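Local coordinates for protein minor fimbrium anchoring subunit Mfa2 (Porphyromonas gingivalis, PDB 5NFI) that holds the minor Mfa1 fimbriae in the bacterial outer membrane by interacting with Mfa1, and regulates fimbrial length, at residues V5-Y10 against I133-N138; L65-A70 against A115-V120; N158-L163 against T216-G221. All coordinates share one frame; numbering follows the deposited sequence.

Contact 1: residues V5-Y10 against I133-N138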
loop_
_atom_site.group_PDB
_atom_site.type_symbol
_atom_site.label_atom_id
_atom_site.label_comp_id
_atom_site.label_asym_id
_atom_site.label_seq_id
_atom_site.Cartn_x
_atom_site.Cartn_y
_atom_site.Cartn_z
ATOM N N VAL A 5 10.045 11.496 -22.318
ATOM C CA VAL A 5 10.247 12.175 -21.042
ATOM C C VAL A 5 11.311 11.452 -20.236
ATOM O O VAL A 5 11.198 10.255 -20.021
ATOM C CB VAL A 5 8.956 12.206 -20.173
ATOM C CG1 VAL A 5 9.172 13.070 -18.939
ATOM C CG2 VAL A 5 7.777 12.705 -20.967
ATOM N N TYR A 6 12.334 12.155 -19.771
ATOM C CA TYR A 6 13.218 11.538 -18.798
ATOM C C TYR A 6 12.616 11.738 -17.412
ATOM O O TYR A 6 12.190 12.836 -17.069
ATOM C CB TYR A 6 14.633 12.114 -18.864
ATOM C CG TYR A 6 15.403 11.699 -20.095
ATOM C CD1 TYR A 6 15.955 10.427 -20.199
ATOM C CD2 TYR A 6 15.588 12.586 -21.152
ATOM C CE1 TYR A 6 16.667 10.051 -21.337
ATOM C CE2 TYR A 6 16.285 12.219 -22.267
ATOM C CZ TYR A 6 16.824 10.952 -22.362
ATOM O OH TYR A 6 17.529 10.595 -23.495
ATOM N N VAL A 7 12.572 10.665 -16.630
ATOM C CA VAL A 7 11.969 10.711 -15.307
ATOM C C VAL A 7 12.949 10.272 -14.233
ATOM O O VAL A 7 13.610 9.239 -14.348
ATOM C CB VAL A 7 10.712 9.829 -15.214
ATOM C CG1 VAL A 7 10.125 9.911 -13.824
ATOM C CG2 VAL A 7 9.679 10.264 -16.231
ATOM N N ASN A 8 13.038 11.095 -13.195
ATOM C CA ASN A 8 13.863 10.832 -12.036
ATOM C C ASN A 8 13.005 10.373 -10.863
ATOM O O ASN A 8 11.971 10.980 -10.554
ATOM C CB ASN A 8 14.640 12.078 -11.647
ATOM C CG ASN A 8 15.363 11.913 -10.338
ATOM O OD1 ASN A 8 14.833 12.242 -9.272
ATOM N ND2 ASN A 8 16.579 11.377 -10.404
ATOM N N PHE A 9 13.418 9.307 -10.196
ATOM C CA PHE A 9 12.568 8.788 -9.142
ATOM C C PHE A 9 13.213 8.992 -7.795
ATOM O O PHE A 9 14.380 8.623 -7.586
ATOM C CB PHE A 9 12.244 7.310 -9.374
ATOM C CG PHE A 9 11.388 7.063 -10.590
ATOM C CD1 PHE A 9 10.080 7.522 -10.638
ATOM C CD2 PHE A 9 11.889 6.369 -11.685
ATOM C CE1 PHE A 9 9.288 7.290 -11.756
ATOM C CE2 PHE A 9 11.096 6.125 -12.799
ATOM C CZ PHE A 9 9.794 6.583 -12.834
ATOM N N TYR A 10 12.436 9.610 -6.902
ATOM C CA TYR A 10 12.835 9.863 -5.527
ATOM C C TYR A 10 11.740 9.412 -4.555
ATOM O O TYR A 10 10.685 8.928 -4.971
ATOM C CB TYR A 10 13.165 11.353 -5.330
ATOM C CG TYR A 10 12.007 12.335 -5.442
ATOM C CD1 TYR A 10 11.502 12.710 -6.678
ATOM C CD2 TYR A 10 11.449 12.917 -4.304
ATOM C CE1 TYR A 10 10.464 13.633 -6.786
ATOM C CE2 TYR A 10 10.402 13.837 -4.397
ATOM C CZ TYR A 10 9.918 14.195 -5.645
ATOM O OH TYR A 10 8.884 15.106 -5.756
ATOM N N ILE A 133 11.904 16.012 -22.796
ATOM C CA ILE A 133 11.690 16.803 -21.592
ATOM C C ILE A 133 12.126 16.014 -20.363
ATOM O O ILE A 133 12.543 14.861 -20.465
ATOM C CB ILE A 133 10.225 17.240 -21.446
ATOM C CG1 ILE A 133 9.317 16.037 -21.225
ATOM C CG2 ILE A 133 9.774 17.997 -22.680
ATOM C CD1 ILE A 133 7.862 16.387 -21.320
ATOM N N HIS A 134 12.059 16.653 -19.204
ATOM C CA HIS A 134 12.415 15.990 -17.959
ATOM C C HIS A 134 11.363 16.229 -16.903
ATOM O O HIS A 134 10.596 17.183 -16.994
ATOM C CB HIS A 134 13.769 16.470 -17.458
ATOM C CG HIS A 134 14.898 16.113 -18.367
ATOM N ND1 HIS A 134 15.860 15.184 -18.034
ATOM C CD2 HIS A 134 15.216 16.555 -19.606
ATOM C CE1 HIS A 134 16.727 15.075 -19.026
ATOM N NE2 HIS A 134 16.358 15.896 -19.993
ATOM N N THR A 135 11.335 15.349 -15.907
ATOM C CA THR A 135 10.459 15.495 -14.763
ATOM C C THR A 135 10.943 14.591 -13.630
ATOM O O THR A 135 11.838 13.773 -13.825
ATOM C CB THR A 135 9.001 15.160 -15.120
ATOM O OG1 THR A 135 8.133 15.542 -14.044
ATOM C CG2 THR A 135 8.841 13.674 -15.398
ATOM N N ARG A 136 10.362 14.774 -12.445
ATOM C CA ARG A 136 10.628 13.945 -11.275
ATOM C C ARG A 136 9.319 13.346 -10.790
ATOM O O ARG A 136 8.252 13.937 -11.000
ATOM C CB ARG A 136 11.267 14.755 -10.144
ATOM C CG ARG A 136 12.590 15.360 -10.488
ATOM C CD ARG A 136 13.134 16.262 -9.386
ATOM N NE ARG A 136 13.597 15.539 -8.199
ATOM C CZ ARG A 136 13.142 15.718 -6.954
ATOM N NH1 ARG A 136 12.188 16.609 -6.697
ATOM N NH2 ARG A 136 13.663 15.018 -5.952
ATOM N N ALA A 137 9.402 12.192 -10.125
ATOM C CA ALA A 137 8.229 11.552 -9.528
ATOM C C ALA A 137 8.525 11.037 -8.120
ATOM O O ALA A 137 9.581 10.463 -7.879
ATOM C CB ALA A 137 7.747 10.421 -10.410
ATOM N N ASN A 138 7.586 11.239 -7.195
ATOM C CA ASN A 138 7.766 10.836 -5.796
ATOM C C ASN A 138 7.124 9.478 -5.489
ATOM O O ASN A 138 5.896 9.336 -5.476
ATOM C CB ASN A 138 7.197 11.903 -4.862
ATOM C CG ASN A 138 7.501 11.631 -3.380
ATOM O OD1 ASN A 138 7.951 10.546 -3.001
ATOM N ND2 ASN A 138 7.244 12.626 -2.540
#
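The carbonyl oxygen of Ile133 is met by two groups of the facing strand: the backbone N-H of Tyr6, with Tyr6 N 2.8 Å from Ile133 O and an N-H...O angle of 170°, and the weaker CA-H of Val5. Tyr6 O and Asn8 O each take an N-H (from Thr135 and Ala137) and a CA-H (from His134 and Arg136), and Thr135 O takes the N-H of Asn8 and the CA-H of Val7; Ala137 O accepts the N-H of Tyr10.

Tyr10 and Arg136 stack. CG of Tyr10 sits between its backbone N and carbonyl carbon (chi1 67°), which swings the ring across the neighbouring strand. The Arg136 guanidinium lies flat on one face, its plane 11° from the ring and its CZ 3.6 Å from the Tyr10 centroid, a cation-pi pair. CB of Asn138 covers the opposite face at 4.1 Å from that centroid, so the phenol is sandwiched. Arginine suits this place because its flat cation can stack on an aromatic at a solvent-facing position. Tyr6 and His134 run side by side, their rings nearly parallel but slid apart with centroids 5.0 Å from each other; Glu55 holds His134 ND1. Asn8, on this same face, gives its buried ND2 to the carbonyls of Ser51 and Lys54.

The face bearing Val5, Val7, Phe9, Ile133 and Ala137 is mostly apolar. The methyl CG2 of Thr135 lies 3.6 Å from both Val5 CG1 and Val7 CG2, while the small Ala137 leaves room for Phe9, with Phe9 CD1 3.7 Å from Ala137 CB. Beta-branched residues favour the extended backbone here. This is a parallel strand pair with one oily face turned inward, consistent with a beta-sandwich of the transthyretin-like kind to which this fimbrial family is assigned.

Contact 2: residues L65-A70 against A115-V120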
loop_
_atom_site.group_PDB
_atom_site.type_symbol
_atom_site.label_atom_id
_atom_site.label_comp_id
_atom_site.label_asym_id
_atom_site.label_seq_id
_atom_site.Cartn_x
_atom_site.Cartn_y
_atom_site.Cartn_z
ATOM N N LEU A 65 -0.011 16.852 -23.690
ATOM C CA LEU A 65 0.084 16.759 -22.236
ATOM C C LEU A 65 0.081 15.308 -21.822
ATOM O O LEU A 65 -0.712 14.506 -22.324
ATOM C CB LEU A 65 -1.061 17.501 -21.546
ATOM C CG LEU A 65 -0.992 19.030 -21.532
ATOM C CD1 LEU A 65 -2.209 19.590 -20.823
ATOM C CD2 LEU A 65 0.300 19.534 -20.889
ATOM N N TYR A 66 0.974 14.952 -20.913
ATOM C CA TYR A 66 1.005 13.586 -20.431
ATOM C C TYR A 66 1.218 13.560 -18.937
ATOM O O TYR A 66 1.815 14.465 -18.362
ATOM C CB TYR A 66 2.106 12.775 -21.108
ATOM C CG TYR A 66 1.988 12.619 -22.604
ATOM C CD1 TYR A 66 2.441 13.612 -23.465
ATOM C CD2 TYR A 66 1.462 11.458 -23.161
ATOM C CE1 TYR A 66 2.353 13.460 -24.835
ATOM C CE2 TYR A 66 1.367 11.301 -24.526
ATOM C CZ TYR A 66 1.817 12.300 -25.362
ATOM O OH TYR A 66 1.729 12.147 -26.727
ATOM N N THR A 67 0.705 12.511 -18.310
ATOM C CA THR A 67 1.015 12.238 -16.923
ATOM C C THR A 67 1.620 10.845 -16.886
ATOM O O THR A 67 1.237 9.962 -17.666
ATOM C CB THR A 67 -0.225 12.312 -16.014
ATOM O OG1 THR A 67 -0.972 13.496 -16.312
ATOM C CG2 THR A 67 0.198 12.331 -14.557
ATOM N N ILE A 68 2.581 10.657 -15.998
ATOM C CA ILE A 68 3.231 9.376 -15.875
ATOM C C ILE A 68 2.853 8.721 -14.549
ATOM O O ILE A 68 2.885 9.364 -13.498
ATOM C CB ILE A 68 4.746 9.535 -16.013
ATOM C CG1 ILE A 68 5.138 9.267 -17.468
ATOM C CG2 ILE A 68 5.488 8.601 -15.076
ATOM C CD1 ILE A 68 6.505 9.747 -17.842
ATOM N N PHE A 69 2.463 7.449 -14.609
ATOM C CA PHE A 69 2.189 6.666 -13.407
ATOM C C PHE A 69 3.303 5.641 -13.230
ATOM O O PHE A 69 3.702 4.973 -14.185
ATOM C CB PHE A 69 0.825 5.977 -13.502
ATOM C CG PHE A 69 -0.327 6.929 -13.755
ATOM C CD1 PHE A 69 -0.339 8.198 -13.196
ATOM C CD2 PHE A 69 -1.388 6.556 -14.561
ATOM C CE1 PHE A 69 -1.385 9.072 -13.427
ATOM C CE2 PHE A 69 -2.433 7.429 -14.798
ATOM C CZ PHE A 69 -2.427 8.687 -14.228
ATOM N N ALA A 70 3.832 5.520 -12.023
ATOM C CA ALA A 70 4.964 4.620 -11.850
ATOM C C ALA A 70 4.754 3.629 -10.703
ATOM O O ALA A 70 4.318 3.981 -9.598
ATOM C CB ALA A 70 6.248 5.411 -11.639
ATOM N N ALA A 115 4.119 6.261 -7.785
ATOM C CA ALA A 115 4.342 7.688 -7.966
ATOM C C ALA A 115 3.456 8.253 -9.072
ATOM O O ALA A 115 3.178 7.577 -10.070
ATOM C CB ALA A 115 5.805 7.964 -8.275
ATOM N N THR A 116 3.000 9.486 -8.883
ATOM C CA THR A 116 2.430 10.247 -9.984
ATOM C C THR A 116 3.371 11.403 -10.247
ATOM O O THR A 116 3.738 12.129 -9.328
ATOM C CB THR A 116 1.020 10.784 -9.686
ATOM O OG1 THR A 116 0.124 9.692 -9.406
ATOM C CG2 THR A 116 0.495 11.568 -10.875
ATOM N N SER A 117 3.797 11.544 -11.493
ATOM C CA SER A 117 4.575 12.706 -11.890
ATOM C C SER A 117 3.649 13.912 -12.069
ATOM O O SER A 117 2.423 13.765 -12.136
ATOM C CB SER A 117 5.325 12.436 -13.192
ATOM O OG SER A 117 4.459 12.626 -14.298
ATOM N N PRO A 118 4.229 15.114 -12.153
ATOM C CA PRO A 118 3.347 16.198 -12.580
ATOM C C PRO A 118 2.974 16.033 -14.048
ATOM O O PRO A 118 3.532 15.188 -14.739
ATOM C CB PRO A 118 4.189 17.461 -12.355
ATOM C CG PRO A 118 5.608 16.983 -12.314
ATOM C CD PRO A 118 5.573 15.581 -11.778
ATOM N N VAL A 119 2.012 16.821 -14.504
ATOM C CA VAL A 119 1.699 16.877 -15.906
ATOM C C VAL A 119 2.867 17.508 -16.644
ATOM O O VAL A 119 3.322 18.610 -16.298
ATOM C CB VAL A 119 0.440 17.695 -16.173
ATOM C CG1 VAL A 119 0.168 17.767 -17.683
ATOM C CG2 VAL A 119 -0.732 17.118 -15.422
ATOM N N VAL A 120 3.351 16.805 -17.660
ATOM C CA VAL A 120 4.432 17.302 -18.495
ATOM C C VAL A 120 3.906 17.515 -19.894
ATOM O O VAL A 120 2.768 17.143 -20.193
ATOM C CB VAL A 120 5.625 16.335 -18.519
ATOM C CG1 VAL A 120 6.190 16.172 -17.117
ATOM C CG2 VAL A 120 5.217 14.993 -19.091
#
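The Phe69 ring receives the methyl of Thr116 at its edge, near the ring plane, with Phe69 CE1 4.0 Å from Thr116 CG2. Beyond this strand pair the same ring meets that of Phe33. Thr116 has CG2 anti to its backbone N, which directs the methyl to Phe69 and also to Thr67 CG2, 3.8 Å from Thr116 CG2, while its hydroxyl bonds to Tyr114 OH. Threonine thus serves both an apolar and a polar neighbour.

Antiparallel pairing is regular at both ends. Ala70 and Ala115 exchange two backbone bonds, as do Tyr66 and Val120, where Val120 N lies 2.9 Å from Tyr66 O. Between them the register slips by one residue, and Ser117 bridges the irregularity. Its N-H reaches Ile68 O (Ser117 N to Ile68 O, 3.1 Å). Its hydroxyl accepts the N-H of Ile68 (Ile68 N to Ser117 OG, 3.2 Å) and donates to Pro118 O, 2.8 Å from Ser117 OG. A short hydroxyl side chain can thus stand in for the backbone acceptor that the shifted chain does not supply. Pro118, lacking an N-H, fits the irregular part.

Strand 64-72 is bonded along its other edge to strand 28-33, through Thr67 with Phe33 and Phe69 with Tyr31. Strand 113-122 neighbours strand 133-151, and Ile68, Ala70 and Val120 pack on Val7, Phe9 and Val5 of strand 3-10.

Contact 3: residues N158-L163 against T216-G221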
loop_
_atom_site.group_PDB
_atom_site.type_symbol
_atom_site.label_atom_id
_atom_site.label_comp_id
_atom_site.label_asym_id
_atom_site.label_seq_id
_atom_site.Cartn_x
_atom_site.Cartn_y
_atom_site.Cartn_z
ATOM N N ASN A 158 -5.215 -19.742 21.859
ATOM C CA ASN A 158 -6.605 -20.005 21.473
ATOM C C ASN A 158 -7.211 -18.819 20.717
ATOM O O ASN A 158 -8.354 -18.876 20.275
ATOM C CB ASN A 158 -7.475 -20.329 22.700
ATOM C CG ASN A 158 -7.204 -21.726 23.294
ATOM O OD1 ASN A 158 -6.574 -22.577 22.677
ATOM N ND2 ASN A 158 -7.713 -21.961 24.493
ATOM N N TYR A 159 -6.447 -17.747 20.567
ATOM C CA TYR A 159 -6.960 -16.558 19.901
ATOM C C TYR A 159 -6.222 -16.232 18.593
ATOM O O TYR A 159 -5.022 -16.515 18.423
ATOM C CB TYR A 159 -6.904 -15.367 20.860
ATOM C CG TYR A 159 -7.776 -15.564 22.093
ATOM C CD1 TYR A 159 -7.325 -16.301 23.184
ATOM C CD2 TYR A 159 -9.047 -15.021 22.155
ATOM C CE1 TYR A 159 -8.109 -16.485 24.296
ATOM C CE2 TYR A 159 -9.851 -15.207 23.268
ATOM C CZ TYR A 159 -9.375 -15.940 24.336
ATOM O OH TYR A 159 -10.170 -16.112 25.446
ATOM N N GLU A 160 -6.960 -15.641 17.666
ATOM C CA GLU A 160 -6.445 -15.386 16.338
ATOM C C GLU A 160 -6.663 -13.946 15.943
ATOM O O GLU A 160 -7.781 -13.432 16.039
ATOM C CB GLU A 160 -7.108 -16.309 15.318
ATOM C CG GLU A 160 -7.111 -15.762 13.911
ATOM C CD GLU A 160 -7.086 -16.851 12.868
ATOM O OE1 GLU A 160 -7.583 -17.969 13.156
ATOM O OE2 GLU A 160 -6.559 -16.587 11.759
ATOM N N ILE A 161 -5.585 -13.301 15.508
ATOM C CA ILE A 161 -5.652 -11.941 15.026
ATOM C C ILE A 161 -5.770 -11.948 13.509
ATOM O O ILE A 161 -5.054 -12.679 12.803
ATOM C CB ILE A 161 -4.438 -11.132 15.483
ATOM C CG1 ILE A 161 -4.342 -11.212 17.019
ATOM C CG2 ILE A 161 -4.570 -9.682 15.034
ATOM C CD1 ILE A 161 -3.092 -10.614 17.627
ATOM N N LYS A 162 -6.723 -11.159 13.028
ATOM C CA LYS A 162 -7.025 -11.074 11.620
ATOM C C LYS A 162 -7.071 -9.638 11.171
ATOM O O LYS A 162 -7.507 -8.753 11.912
ATOM C CB LYS A 162 -8.352 -11.744 11.303
ATOM C CG LYS A 162 -8.359 -13.225 11.529
ATOM C CD LYS A 162 -9.636 -13.816 11.004
ATOM C CE LYS A 162 -9.943 -15.142 11.682
ATOM N NZ LYS A 162 -11.094 -15.853 11.026
ATOM N N LEU A 163 -6.633 -9.425 9.936
ATOM C CA LEU A 163 -6.623 -8.113 9.318
ATOM C C LEU A 163 -7.251 -8.190 7.933
ATOM O O LEU A 163 -6.662 -8.762 6.990
ATOM C CB LEU A 163 -5.195 -7.583 9.231
ATOM C CG LEU A 163 -4.979 -6.193 8.634
ATOM C CD1 LEU A 163 -5.530 -5.101 9.544
ATOM C CD2 LEU A 163 -3.502 -5.994 8.393
ATOM N N THR A 216 -10.362 -13.112 17.428
ATOM C CA THR A 216 -11.317 -14.209 17.482
ATOM C C THR A 216 -10.863 -15.359 18.397
ATOM O O THR A 216 -9.702 -15.739 18.410
ATOM C CB THR A 216 -11.562 -14.776 16.066
ATOM O OG1 THR A 216 -12.157 -13.768 15.240
ATOM C CG2 THR A 216 -12.467 -15.994 16.117
ATOM N N HIS A 217 -11.785 -15.922 19.155
ATOM C CA HIS A 217 -11.487 -17.122 19.921
ATOM C C HIS A 217 -11.628 -18.321 18.989
ATOM O O HIS A 217 -12.747 -18.703 18.641
ATOM C CB HIS A 217 -12.424 -17.234 21.131
ATOM C CG HIS A 217 -12.121 -18.392 22.025
ATOM N ND1 HIS A 217 -12.953 -19.481 22.139
ATOM C CD2 HIS A 217 -11.070 -18.635 22.844
ATOM C CE1 HIS A 217 -12.428 -20.346 22.987
ATOM N NE2 HIS A 217 -11.285 -19.857 23.429
ATOM N N LYS A 218 -10.498 -18.902 18.579
ATOM C CA LYS A 218 -10.468 -19.962 17.566
ATOM C C LYS A 218 -11.323 -21.202 17.882
ATOM O O LYS A 218 -12.052 -21.683 17.003
ATOM C CB LYS A 218 -9.018 -20.411 17.317
ATOM C CG LYS A 218 -8.130 -19.366 16.678
ATOM C CD LYS A 218 -6.817 -19.964 16.205
ATOM C CE LYS A 218 -5.933 -20.341 17.368
ATOM N NZ LYS A 218 -5.013 -21.491 17.055
ATOM N N PRO A 219 -11.212 -21.761 19.112
ATOM C CA PRO A 219 -11.969 -22.994 19.349
ATOM C C PRO A 219 -13.480 -22.832 19.141
ATOM O O PRO A 219 -14.141 -23.770 18.690
ATOM C CB PRO A 219 -11.654 -23.307 20.808
ATOM C CG PRO A 219 -10.343 -22.727 21.035
ATOM C CD PRO A 219 -10.350 -21.445 20.269
ATOM N N THR A 220 -14.005 -21.646 19.429
ATOM C CA THR A 220 -15.442 -21.396 19.370
ATOM C C THR A 220 -15.815 -20.594 18.145
ATOM O O THR A 220 -16.936 -20.660 17.656
ATOM C CB THR A 220 -15.913 -20.634 20.612
ATOM O OG1 THR A 220 -15.033 -19.520 20.829
ATOM C CG2 THR A 220 -15.871 -21.535 21.831
ATOM N N GLY A 221 -14.857 -19.822 17.655
ATOM C CA GLY A 221 -15.094 -18.934 16.536
ATOM C C GLY A 221 -15.689 -17.636 17.020
ATOM O O GLY A 221 -16.049 -16.789 16.221
#
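CG of His217 stands anti to its own backbone N (chi1 -176°), whereas CG of Tyr159 stands anti to its carbonyl carbon (chi1 -62°), and these settings bring the two rings together on one face of the strand pair. The histidine presents its edge to the face of the tyrosine, with His217 CD2 3.5 Å from Tyr159 CZ and the planes 60° apart: an edge-to-face stack offset toward the rim of the phenol. Pro219 CD covers one face of the imidazole.

On the side of Glu160 and Thr216, the aliphatic part of Lys218, reaching back from the turn, crosses Glu160 at about a right angle, with Lys218 CG 3.5 Å from Glu160 CB. Their charged ends stay apart, Glu160 OE1 being 5.8 Å from Lys218 NZ, so any attraction is probably weak and long-range.

The backbone is stitched by a reciprocal pair between Glu160 and Thr216, Glu160 N lying 2.8 Å from Thr216 O. Two residues further toward the turn, Asn158 O receives the N-H of Lys218 (Asn158 O to Lys218 N, 2.7 Å), where the second strand gives way. Pro219 suits that bend, its ring resting against Asn158. Gly221, whose positive phi suits glycine, bonds back to His217 O. The arrangement is the end of an antiparallel strand pair running into a beta-hairpin turn, which joins strands 211-217 and 222-228 at the protein surface.

From the N terminus, the chain runs through 5-10 and then 65-70; after 44 intervening residues 115-120 returns to it and closes contact 2. Only afterwards does 133-138 come back to 5-10, so contact 2 is nested within the longer loop of contact 1. The two touch directly: strands 113-122 and 133-151 are sheet neighbours, and Arg136 O packs against Pro118 CD. Contact 3 follows in series, closing a separate loop between 158-163 and 216-221 on the opposite side of the chain's centre, about 47 Å from contact 1 between centres. The long strand 133-151 connects these regions, for its later residues Val148 and Val150 pack on Ile161.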